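Local coordinates for PF04016 domain protein (Desulfitobacterium hafniense, PDB 3L5O) that is of unknown function but combines an enolase-like and a Rossmann-like fold and may take part in heavy-metal chelation, at residues V139-H149 against L157-E167; S180-V190 against P203-N211. All coordinates share one frame; numbering follows the deposited sequence.

Contact 1. Residues V139-H149 against L157-E167; sequences VKGKKVGVVGH and LEPICDLSILE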
loop_
_atom_site.group_PDB
_atom_site.type_symbol
_atom_site.label_atom_id
_atom_site.label_comp_id
_atom_site.label_asym_id
_atom_site.label_seq_id
_atom_site.Cartn_x
_atom_site.Cartn_y
_atom_site.Cartn_z
ATOM N N VAL A 139 -13.342 -15.901 -7.102
ATOM C CA VAL A 139 -12.336 -16.074 -8.143
ATOM C C VAL A 139 -12.226 -17.497 -8.656
ATOM O O VAL A 139 -11.402 -17.755 -9.519
ATOM C CB VAL A 139 -10.937 -15.610 -7.663
ATOM C CG1 VAL A 139 -10.976 -14.170 -7.195
ATOM C CG2 VAL A 139 -10.383 -16.529 -6.567
ATOM N N LYS A 140 -13.036 -18.412 -8.123
ATOM C CA LYS A 140 -13.007 -19.809 -8.516
ATOM C C LYS A 140 -13.242 -19.932 -10.015
ATOM O O LYS A 140 -14.229 -19.408 -10.516
ATOM C CB LYS A 140 -14.116 -20.613 -7.789
ATOM C CG LYS A 140 -13.748 -21.182 -6.412
ATOM C CD LYS A 140 -14.667 -22.383 -6.027
ATOM C CE LYS A 140 -13.973 -23.380 -5.065
ATOM N NZ LYS A 140 -13.545 -22.750 -3.771
ATOM N N GLY A 141 -12.342 -20.625 -10.709
ATOM C CA GLY A 141 -12.427 -20.846 -12.139
ATOM C C GLY A 141 -12.071 -19.651 -13.009
ATOM O O GLY A 141 -12.166 -19.724 -14.221
ATOM N N LYS A 142 -11.622 -18.564 -12.400
ATOM C CA LYS A 142 -11.385 -17.314 -13.115
ATOM C C LYS A 142 -9.901 -17.063 -13.287
ATOM O O LYS A 142 -9.074 -17.738 -12.688
ATOM C CB LYS A 142 -12.041 -16.157 -12.371
ATOM C CG LYS A 142 -13.533 -16.319 -12.156
ATOM C CD LYS A 142 -14.277 -16.491 -13.469
ATOM C CE LYS A 142 -15.737 -16.145 -13.313
ATOM N NZ LYS A 142 -16.553 -16.663 -14.461
ATOM N N LYS A 143 -9.574 -16.128 -14.157
ATOM C CA LYS A 143 -8.192 -15.715 -14.352
ATOM C C LYS A 143 -7.779 -14.583 -13.404
ATOM O O LYS A 143 -8.361 -13.485 -13.393
ATOM C CB LYS A 143 -7.938 -15.333 -15.808
ATOM C CG LYS A 143 -6.464 -15.046 -16.090
ATOM C CD LYS A 143 -6.066 -15.256 -17.568
ATOM C CE LYS A 143 -4.573 -14.892 -17.827
ATOM N NZ LYS A 143 -3.649 -15.966 -17.357
ATOM N N VAL A 144 -6.755 -14.852 -12.614
ATOM C CA VAL A 144 -6.336 -13.946 -11.534
ATOM C C VAL A 144 -4.863 -13.534 -11.679
ATOM O O VAL A 144 -3.968 -14.359 -11.909
ATOM C CB VAL A 144 -6.533 -14.597 -10.141
ATOM C CG1 VAL A 144 -6.023 -13.692 -9.023
ATOM C CG2 VAL A 144 -7.999 -14.967 -9.924
ATOM N N GLY A 145 -4.618 -12.240 -11.572
ATOM C CA GLY A 145 -3.276 -11.710 -11.690
ATOM C C GLY A 145 -2.938 -11.029 -10.378
ATOM O O GLY A 145 -3.718 -10.212 -9.905
ATOM N N VAL A 146 -1.776 -11.348 -9.818
ATOM C CA VAL A 146 -1.271 -10.752 -8.575
ATOM C C VAL A 146 0.098 -10.125 -8.820
ATOM O O VAL A 146 1.009 -10.794 -9.278
ATOM C CB VAL A 146 -1.117 -11.805 -7.463
ATOM C CG1 VAL A 146 -0.512 -11.158 -6.200
ATOM C CG2 VAL A 146 -2.472 -12.455 -7.145
ATOM N N VAL A 147 0.244 -8.839 -8.501
ATOM C CA VAL A 147 1.531 -8.157 -8.585
ATOM C C VAL A 147 2.070 -7.941 -7.158
ATOM O O VAL A 147 1.434 -7.291 -6.355
ATOM C CB VAL A 147 1.391 -6.802 -9.286
ATOM C CG1 VAL A 147 2.722 -6.086 -9.388
ATOM C CG2 VAL A 147 0.764 -6.958 -10.674
ATOM N N GLY A 148 3.236 -8.521 -6.869
ATOM C CA GLY A 148 3.863 -8.447 -5.575
ATOM C C GLY A 148 4.083 -9.794 -4.960
ATOM O O GLY A 148 3.573 -10.834 -5.416
ATOM N N HIS A 149 4.870 -9.774 -3.906
ATOM C CA HIS A 149 5.176 -10.971 -3.152
ATOM C C HIS A 149 4.246 -11.026 -1.915
ATOM O O HIS A 149 4.271 -10.137 -1.061
ATOM C CB HIS A 149 6.650 -10.986 -2.757
ATOM C CG HIS A 149 7.040 -12.207 -1.989
ATOM N ND1 HIS A 149 7.482 -12.157 -0.681
ATOM C CD2 HIS A 149 6.994 -13.519 -2.325
ATOM C CE1 HIS A 149 7.716 -13.388 -0.257
ATOM N NE2 HIS A 149 7.433 -14.231 -1.235
ATOM N N LEU A 157 -4.568 -19.697 -3.594
ATOM C CA LEU A 157 -5.235 -19.400 -4.847
ATOM C C LEU A 157 -4.981 -20.372 -5.981
ATOM O O LEU A 157 -5.870 -20.617 -6.776
ATOM C CB LEU A 157 -4.859 -17.971 -5.296
ATOM C CG LEU A 157 -5.535 -16.822 -4.563
ATOM C CD1 LEU A 157 -5.227 -15.530 -5.315
ATOM C CD2 LEU A 157 -7.031 -17.038 -4.430
ATOM N N GLU A 158 -3.782 -20.920 -6.108
ATOM C CA GLU A 158 -3.505 -21.745 -7.287
ATOM C C GLU A 158 -4.440 -22.962 -7.486
ATOM O O GLU A 158 -4.799 -23.245 -8.629
ATOM C CB GLU A 158 -2.039 -22.206 -7.362
ATOM C CG GLU A 158 -1.615 -22.769 -8.739
ATOM C CD GLU A 158 -1.827 -21.799 -9.941
ATOM O OE1 GLU A 158 -2.980 -21.692 -10.491
ATOM O OE2 GLU A 158 -0.825 -21.157 -10.379
ATOM N N PRO A 159 -4.850 -23.655 -6.419
ATOM C CA PRO A 159 -5.755 -24.809 -6.563
ATOM C C PRO A 159 -7.146 -24.463 -7.107
ATOM O O PRO A 159 -7.740 -25.312 -7.749
ATOM C CB PRO A 159 -5.875 -25.339 -5.132
ATOM C CG PRO A 159 -4.727 -24.728 -4.388
ATOM C CD PRO A 159 -4.482 -23.429 -5.010
ATOM N N ILE A 160 -7.616 -23.235 -6.890
ATOM C CA ILE A 160 -8.984 -22.824 -7.246
ATOM C C ILE A 160 -9.130 -21.872 -8.433
ATOM O O ILE A 160 -10.239 -21.602 -8.842
ATOM C CB ILE A 160 -9.685 -22.179 -6.024
ATOM C CG1 ILE A 160 -9.053 -20.845 -5.654
ATOM C CG2 ILE A 160 -9.680 -23.159 -4.829
ATOM C CD1 ILE A 160 -9.732 -20.169 -4.491
ATOM N N CYS A 161 -8.042 -21.344 -8.975
ATOM C CA CYS A 161 -8.137 -20.430 -10.092
ATOM C C CYS A 161 -6.928 -20.541 -10.997
ATOM O O CYS A 161 -6.000 -21.309 -10.729
ATOM C CB CYS A 161 -8.351 -18.996 -9.600
ATOM S SG CYS A 161 -6.975 -18.171 -8.720
ATOM N N ASP A 162 -6.988 -19.813 -12.104
ATOM C CA ASP A 162 -5.884 -19.653 -13.039
ATOM C C ASP A 162 -5.063 -18.430 -12.558
ATOM O O ASP A 162 -5.362 -17.282 -12.875
ATOM C CB ASP A 162 -6.456 -19.467 -14.450
ATOM C CG ASP A 162 -5.392 -19.245 -15.522
ATOM O OD1 ASP A 162 -4.180 -19.261 -15.209
ATOM O OD2 ASP A 162 -5.711 -19.032 -16.725
ATOM N N LEU A 163 -4.030 -18.719 -11.785
ATOM C CA LEU A 163 -3.242 -17.698 -11.091
ATOM C C LEU A 163 -1.952 -17.381 -11.817
ATOM O O LEU A 163 -1.208 -18.301 -12.194
ATOM C CB LEU A 163 -2.894 -18.183 -9.676
ATOM C CG LEU A 163 -2.022 -17.265 -8.795
ATOM C CD1 LEU A 163 -2.715 -15.985 -8.456
ATOM C CD2 LEU A 163 -1.596 -18.042 -7.559
ATOM N N SER A 164 -1.692 -16.081 -11.991
ATOM C CA SER A 164 -0.362 -15.571 -12.361
ATOM C C SER A 164 0.163 -14.564 -11.346
ATOM O O SER A 164 -0.519 -13.568 -11.053
ATOM C CB SER A 164 -0.398 -14.889 -13.707
ATOM O OG SER A 164 -0.884 -15.739 -14.708
ATOM N N ILE A 165 1.374 -14.825 -10.843
ATOM C CA ILE A 165 2.090 -13.958 -9.902
ATOM C C ILE A 165 3.207 -13.286 -10.672
ATOM O O ILE A 165 3.917 -13.954 -11.415
ATOM C CB ILE A 165 2.636 -14.728 -8.684
ATOM C CG1 ILE A 165 1.464 -15.303 -7.865
ATOM C CG2 ILE A 165 3.480 -13.770 -7.748
ATOM C CD1 ILE A 165 1.849 -16.359 -6.913
ATOM N N LEU A 166 3.280 -11.963 -10.549
ATOM C CA LEU A 166 4.257 -11.089 -11.223
ATOM C C LEU A 166 5.023 -10.374 -10.157
ATOM O O LEU A 166 4.416 -9.812 -9.253
ATOM C CB LEU A 166 3.543 -10.067 -12.090
ATOM C CG LEU A 166 2.748 -10.567 -13.298
ATOM C CD1 LEU A 166 1.273 -10.824 -12.967
ATOM C CD2 LEU A 166 2.824 -9.570 -14.371
ATOM N N GLU A 167 6.357 -10.414 -10.228
ATOM C CA GLU A 167 7.237 -9.719 -9.269
ATOM C C GLU A 167 8.448 -9.104 -9.976
ATOM O O GLU A 167 8.860 -9.559 -11.035
ATOM C CB GLU A 167 7.759 -10.712 -8.230
ATOM C CG GLU A 167 6.687 -11.417 -7.398
ATOM C CD GLU A 167 7.212 -12.663 -6.696
ATOM O OE1 GLU A 167 7.859 -13.477 -7.357
ATOM O OE2 GLU A 167 6.962 -12.840 -5.486
HETATM O O HOH W 1 -3.591 -15.959 -14.814
#
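Ile-160, in the turn before strand 162-167, closes on Val-139 and Gly-141: its O accepts from Gly-141 N at 3.0 Å. With chi1 at 68°, CG1 stands between the backbone N and the carbonyl carbon, and CD1 ends beside Val-139 CG2, while CG2 faces the bent end of Lys-140. Asp-162 begins the parallel pairing, giving its N-H to Lys-142 O and receiving Val-144 N at its own O (2.8 Å). Its OD2 forms a long salt bridge of 3.7 Å with Lys-143 NZ, and a water near this ammonium lies 2.9 Å from Asp-162 O and 2.7 Å from Ser-164 OG. Val-146 is gripped at both ends, from N to Ser-164 O at 2.8 Å and from O to Leu-166 N at 2.9 Å. On the opposite face from Asp-162 and Ser-164, its CG2 meets Leu-163 CD1 at 3.8 Å; toward the start of the strands, Val-144 CG2 rests on Cys-161 SG. Strands 143-147 and 162-167, with helix 153-157 between them, form a beta-alpha-beta unit characteristic of a Rossmann-like fold.

Contact 2. Residues S180-V190 against P203-N211; sequences SEFILPECDYV and PRLLELSRN
Glu-181 and Arg-204 reach each other because both chains bend at the second torsion, Glu-181 with chi2 -77° and Arg-204 with chi2 55°. Arg-204 CG lies anti to its own N, carrying the guanidinium out from the helix until its NE edge faces the carboxylate. The grip is side-on and bidentate: Arg-204 NE gives its N-H to Glu-181 OE2 at 2.9 Å, and Arg-204 NH2 gives one to Glu-181 OE1, also at 2.9 Å. Both oxygens are approached from the syn side. The carboxylate and guanidinium planes are 18° apart, nearly coplanar, so this salt bridge limits rotation of either end.

Leu-208 has the largest share of the contact. Its CD2 lies over one face of the Glu-181 carboxylate, 3.5 Å from Glu-181 OE1, and beside the ring of Pro-185, the leucine and proline side chains pointing the same way. Its CB meets Leu-184 CB at 4.0 Å, and its CD1 packs against Ser-180. The backbone closes in here too, with Pro-185 CA 3.3 Å from Leu-208 O in a CA-H...O contact. Deeper in, Leu-184 CD1 crosses to Leu-205 CD2 at 3.7 Å. Ser-209 turns its hydroxyl back toward the preceding turn, OG donating to Leu-205 O at 2.8 Å; this satisfies a buried polar group that has Leu-184 CD1 and both methyls of Val-190 against it. A water also joins Pro-185 O to Asn-211 ND2.

The helical turns 180-186 and the end of helix 202-208 thus pack against each other and onto the sheet. Leu-184 and Leu-205 both rest on Val-147 of strand 143-147, Ser-180 touches Leu-166 of strand 162-167, and Ser-209 leans on Ile-215 of strand 214-218.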
loop_
_atom_site.group_PDB
_atom_site.type_symbol
_atom_site.label_atom_id
_atom_site.label_comp_id
_atom_site.label_asym_id
_atom_site.label_seq_id
_atom_site.Cartn_x
_atom_site.Cartn_y
_atom_site.Cartn_z
ATOM N N SER A 180 3.323 -8.111 -17.115
ATOM C CA SER A 180 2.068 -7.394 -16.850
ATOM C C SER A 180 1.376 -6.925 -18.116
ATOM O O SER A 180 0.160 -7.038 -18.222
ATOM C CB SER A 180 2.321 -6.227 -15.901
ATOM O OG SER A 180 3.215 -5.302 -16.456
ATOM N N GLU A 181 2.149 -6.436 -19.085
ATOM C CA GLU A 181 1.604 -5.980 -20.353
ATOM C C GLU A 181 0.863 -7.089 -21.113
ATOM O O GLU A 181 -0.081 -6.819 -21.874
ATOM C CB GLU A 181 2.716 -5.408 -21.248
ATOM C CG GLU A 181 3.353 -4.118 -20.751
ATOM C CD GLU A 181 2.493 -2.889 -20.983
ATOM O OE1 GLU A 181 1.624 -2.923 -21.886
ATOM O OE2 GLU A 181 2.676 -1.895 -20.261
ATOM N N PHE A 182 1.326 -8.315 -20.910
ATOM C CA PHE A 182 0.840 -9.483 -21.603
ATOM C C PHE A 182 -0.273 -10.167 -20.807
ATOM O O PHE A 182 -1.186 -10.701 -21.374
ATOM C CB PHE A 182 1.992 -10.469 -21.873
ATOM C CG PHE A 182 3.052 -9.934 -22.809
ATOM C CD1 PHE A 182 4.001 -9.041 -22.367
ATOM C CD2 PHE A 182 3.063 -10.294 -24.142
ATOM C CE1 PHE A 182 4.969 -8.534 -23.239
ATOM C CE2 PHE A 182 4.033 -9.802 -25.003
ATOM C CZ PHE A 182 4.987 -8.923 -24.540
ATOM N N ILE A 183 -0.205 -10.133 -19.485
ATOM C CA ILE A 183 -1.061 -10.970 -18.655
ATOM C C ILE A 183 -2.240 -10.220 -18.072
ATOM O O ILE A 183 -3.356 -10.758 -18.068
ATOM C CB ILE A 183 -0.256 -11.591 -17.474
ATOM C CG1 ILE A 183 0.719 -12.624 -18.012
ATOM C CG2 ILE A 183 -1.204 -12.242 -16.447
ATOM C CD1 ILE A 183 1.514 -13.249 -16.973
ATOM N N LEU A 184 -2.006 -9.018 -17.523
ATOM C CA LEU A 184 -3.064 -8.339 -16.786
ATOM C C LEU A 184 -4.322 -8.020 -17.592
ATOM O O LEU A 184 -5.393 -8.045 -16.993
ATOM C CB LEU A 184 -2.564 -7.083 -16.058
ATOM C CG LEU A 184 -1.516 -7.361 -14.954
ATOM C CD1 LEU A 184 -1.120 -6.077 -14.229
ATOM C CD2 LEU A 184 -1.995 -8.400 -13.962
ATOM N N PRO A 185 -4.220 -7.627 -18.872
ATOM C CA PRO A 185 -5.424 -7.404 -19.691
ATOM C C PRO A 185 -6.341 -8.617 -19.866
ATOM O O PRO A 185 -7.523 -8.417 -20.162
ATOM C CB PRO A 185 -4.853 -6.889 -21.023
ATOM C CG PRO A 185 -3.564 -6.236 -20.637
ATOM C CD PRO A 185 -3.007 -7.230 -19.614
ATOM N N GLU A 186 -5.827 -9.832 -19.648
ATOM C CA GLU A 186 -6.639 -11.057 -19.688
ATOM C C GLU A 186 -7.303 -11.406 -18.347
ATOM O O GLU A 186 -8.083 -12.356 -18.282
ATOM C CB GLU A 186 -5.780 -12.263 -20.094
ATOM C CG GLU A 186 -4.936 -12.090 -21.341
ATOM C CD GLU A 186 -5.690 -11.378 -22.446
ATOM O OE1 GLU A 186 -6.496 -12.024 -23.161
ATOM O OE2 GLU A 186 -5.494 -10.151 -22.578
ATOM N N CYS A 187 -6.991 -10.671 -17.287
ATOM C CA CYS A 187 -7.404 -11.074 -15.930
ATOM C C CYS A 187 -8.782 -10.573 -15.539
ATOM O O CYS A 187 -9.129 -9.430 -15.808
ATOM C CB CYS A 187 -6.372 -10.633 -14.909
ATOM S SG CYS A 187 -4.823 -11.554 -15.059
ATOM N N ASP A 188 -9.581 -11.473 -14.964
ATOM C CA ASP A 188 -10.867 -11.129 -14.365
ATOM C C ASP A 188 -10.732 -10.416 -13.030
ATOM O O ASP A 188 -11.576 -9.611 -12.667
ATOM C CB ASP A 188 -11.683 -12.405 -14.153
ATOM C CG ASP A 188 -11.851 -13.190 -15.421
ATOM O OD1 ASP A 188 -12.318 -12.594 -16.422
ATOM O OD2 ASP A 188 -11.522 -14.392 -15.512
ATOM N N TYR A 189 -9.704 -10.770 -12.265
ATOM C CA TYR A 189 -9.456 -10.163 -10.954
ATOM C C TYR A 189 -7.978 -9.875 -10.837
ATOM O O TYR A 189 -7.152 -10.707 -11.203
ATOM C CB TYR A 189 -9.871 -11.087 -9.814
ATOM C CG TYR A 189 -11.349 -11.306 -9.757
ATOM C CD1 TYR A 189 -12.168 -10.416 -9.073
ATOM C CD2 TYR A 189 -11.951 -12.367 -10.446
ATOM C CE1 TYR A 189 -13.538 -10.585 -9.038
ATOM C CE2 TYR A 189 -13.356 -12.546 -10.420
ATOM C CZ TYR A 189 -14.127 -11.633 -9.722
ATOM O OH TYR A 189 -15.492 -11.763 -9.674
ATOM N N VAL A 190 -7.648 -8.706 -10.310
ATOM C CA VAL A 190 -6.249 -8.294 -10.144
ATOM C C VAL A 190 -6.012 -7.757 -8.736
ATOM O O VAL A 190 -6.796 -6.966 -8.230
ATOM C CB VAL A 190 -5.872 -7.219 -11.187
ATOM C CG1 VAL A 190 -4.463 -6.735 -10.969
ATOM C CG2 VAL A 190 -6.043 -7.770 -12.593
ATOM N N PRO A 203 0.078 3.395 -11.903
ATOM C CA PRO A 203 -0.833 3.923 -12.935
ATOM C C PRO A 203 -0.884 3.015 -14.172
ATOM O O PRO A 203 -1.978 2.751 -14.659
ATOM C CB PRO A 203 -0.276 5.309 -13.229
ATOM C CG PRO A 203 0.529 5.687 -11.985
ATOM C CD PRO A 203 1.096 4.396 -11.477
ATOM N N ARG A 204 0.242 2.478 -14.637
ATOM C CA ARG A 204 0.200 1.631 -15.830
ATOM C C ARG A 204 -0.510 0.308 -15.505
ATOM O O ARG A 204 -1.317 -0.185 -16.280
ATOM C CB ARG A 204 1.598 1.373 -16.399
ATOM C CG ARG A 204 1.565 0.462 -17.646
ATOM C CD ARG A 204 0.642 1.001 -18.731
ATOM N NE ARG A 204 0.643 0.144 -19.906
ATOM C CZ ARG A 204 -0.171 0.303 -20.956
ATOM N NH1 ARG A 204 -1.058 1.271 -20.969
ATOM N NH2 ARG A 204 -0.115 -0.547 -21.966
ATOM N N LEU A 205 -0.237 -0.237 -14.324
ATOM C CA LEU A 205 -0.890 -1.457 -13.893
ATOM C C LEU A 205 -2.395 -1.308 -13.862
ATOM O O LEU A 205 -3.113 -2.211 -14.274
ATOM C CB LEU A 205 -0.403 -1.885 -12.509
ATOM C CG LEU A 205 1.051 -2.340 -12.438
ATOM C CD1 LEU A 205 1.438 -2.662 -11.011
ATOM C CD2 LEU A 205 1.370 -3.528 -13.348
ATOM N N LEU A 206 -2.856 -0.185 -13.340
ATOM C CA LEU A 206 -4.293 0.145 -13.357
ATOM C C LEU A 206 -4.887 0.191 -14.754
ATOM O O LEU A 206 -5.983 -0.329 -14.966
ATOM C CB LEU A 206 -4.565 1.457 -12.598
ATOM C CG LEU A 206 -4.276 1.383 -11.077
ATOM C CD1 LEU A 206 -4.666 2.676 -10.384
ATOM C CD2 LEU A 206 -4.989 0.193 -10.456
ATOM N N GLU A 207 -4.191 0.808 -15.702
ATOM C CA GLU A 207 -4.655 0.853 -17.095
ATOM C C GLU A 207 -4.675 -0.538 -17.733
ATOM O O GLU A 207 -5.626 -0.896 -18.425
ATOM C CB GLU A 207 -3.797 1.817 -17.914
ATOM C CG GLU A 207 -4.180 1.923 -19.389
ATOM C CD GLU A 207 -5.430 2.772 -19.674
ATOM O OE1 GLU A 207 -6.116 3.204 -18.720
ATOM O OE2 GLU A 207 -5.718 3.007 -20.869
ATOM N N LEU A 208 -3.656 -1.351 -17.477
ATOM C CA LEU A 208 -3.641 -2.702 -17.990
ATOM C C LEU A 208 -4.793 -3.549 -17.447
ATOM O O LEU A 208 -5.285 -4.441 -18.135
ATOM C CB LEU A 208 -2.310 -3.380 -17.631
ATOM C CG LEU A 208 -1.111 -2.811 -18.358
ATOM C CD1 LEU A 208 0.163 -3.354 -17.753
ATOM C CD2 LEU A 208 -1.228 -3.139 -19.810
ATOM N N SER A 209 -5.187 -3.283 -16.207
ATOM C CA SER A 209 -6.178 -4.092 -15.503
ATOM C C SER A 209 -7.601 -3.524 -15.587
ATOM O O SER A 209 -8.513 -4.060 -14.978
ATOM C CB SER A 209 -5.768 -4.199 -14.026
ATOM O OG SER A 209 -4.410 -4.620 -13.888
ATOM N N ARG A 210 -7.800 -2.425 -16.315
ATOM C CA ARG A 210 -9.043 -1.649 -16.181
ATOM C C ARG A 210 -10.329 -2.442 -16.485
ATOM O O ARG A 210 -11.382 -2.098 -15.964
ATOM C CB ARG A 210 -9.004 -0.369 -17.005
ATOM C CG ARG A 210 -8.947 -0.574 -18.479
ATOM C CD ARG A 210 -8.780 0.734 -19.235
ATOM N NE ARG A 210 -8.933 0.509 -20.663
ATOM C CZ ARG A 210 -8.026 -0.074 -21.444
ATOM N NH1 ARG A 210 -6.867 -0.496 -20.943
ATOM N NH2 ARG A 210 -8.282 -0.234 -22.743
ATOM N N ASN A 211 -10.226 -3.503 -17.283
ATOM C CA ASN A 211 -11.370 -4.346 -17.599
ATOM C C ASN A 211 -11.540 -5.591 -16.714
ATOM O O ASN A 211 -12.432 -6.397 -16.961
ATOM C CB ASN A 211 -11.323 -4.755 -19.075
ATOM C CG ASN A 211 -11.394 -3.552 -20.031
ATOM O OD1 ASN A 211 -12.143 -2.605 -19.815
ATOM N ND2 ASN A 211 -10.606 -3.607 -21.096
HETATM O O HOH W 2 -8.718 -5.919 -21.049
#

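In the fold
Along the chain the two contacts follow in series, neither nesting nor crossing. Contact 1 closes first, bringing strand 162-167 back beside strand 143-147 after helix 153-157. The chain then passes through the short strand 175-176 to the helical turns that open contact 2, which closes the loop holding the rest of strand 189-193 and helix 195-199 when helix 202-208 returns. Strand 189-193 pairs with the other edge of strand 143-147, where Gly-145 N meets Tyr-189 O, and Asp-188 OD2 takes Lys-143 N. Contact 1 joins neighbouring strands of the sheet; contact 2 joins helical segments lying on it. A bound imidazole, probably from crystallisation, lies near Val-147 and Leu-205.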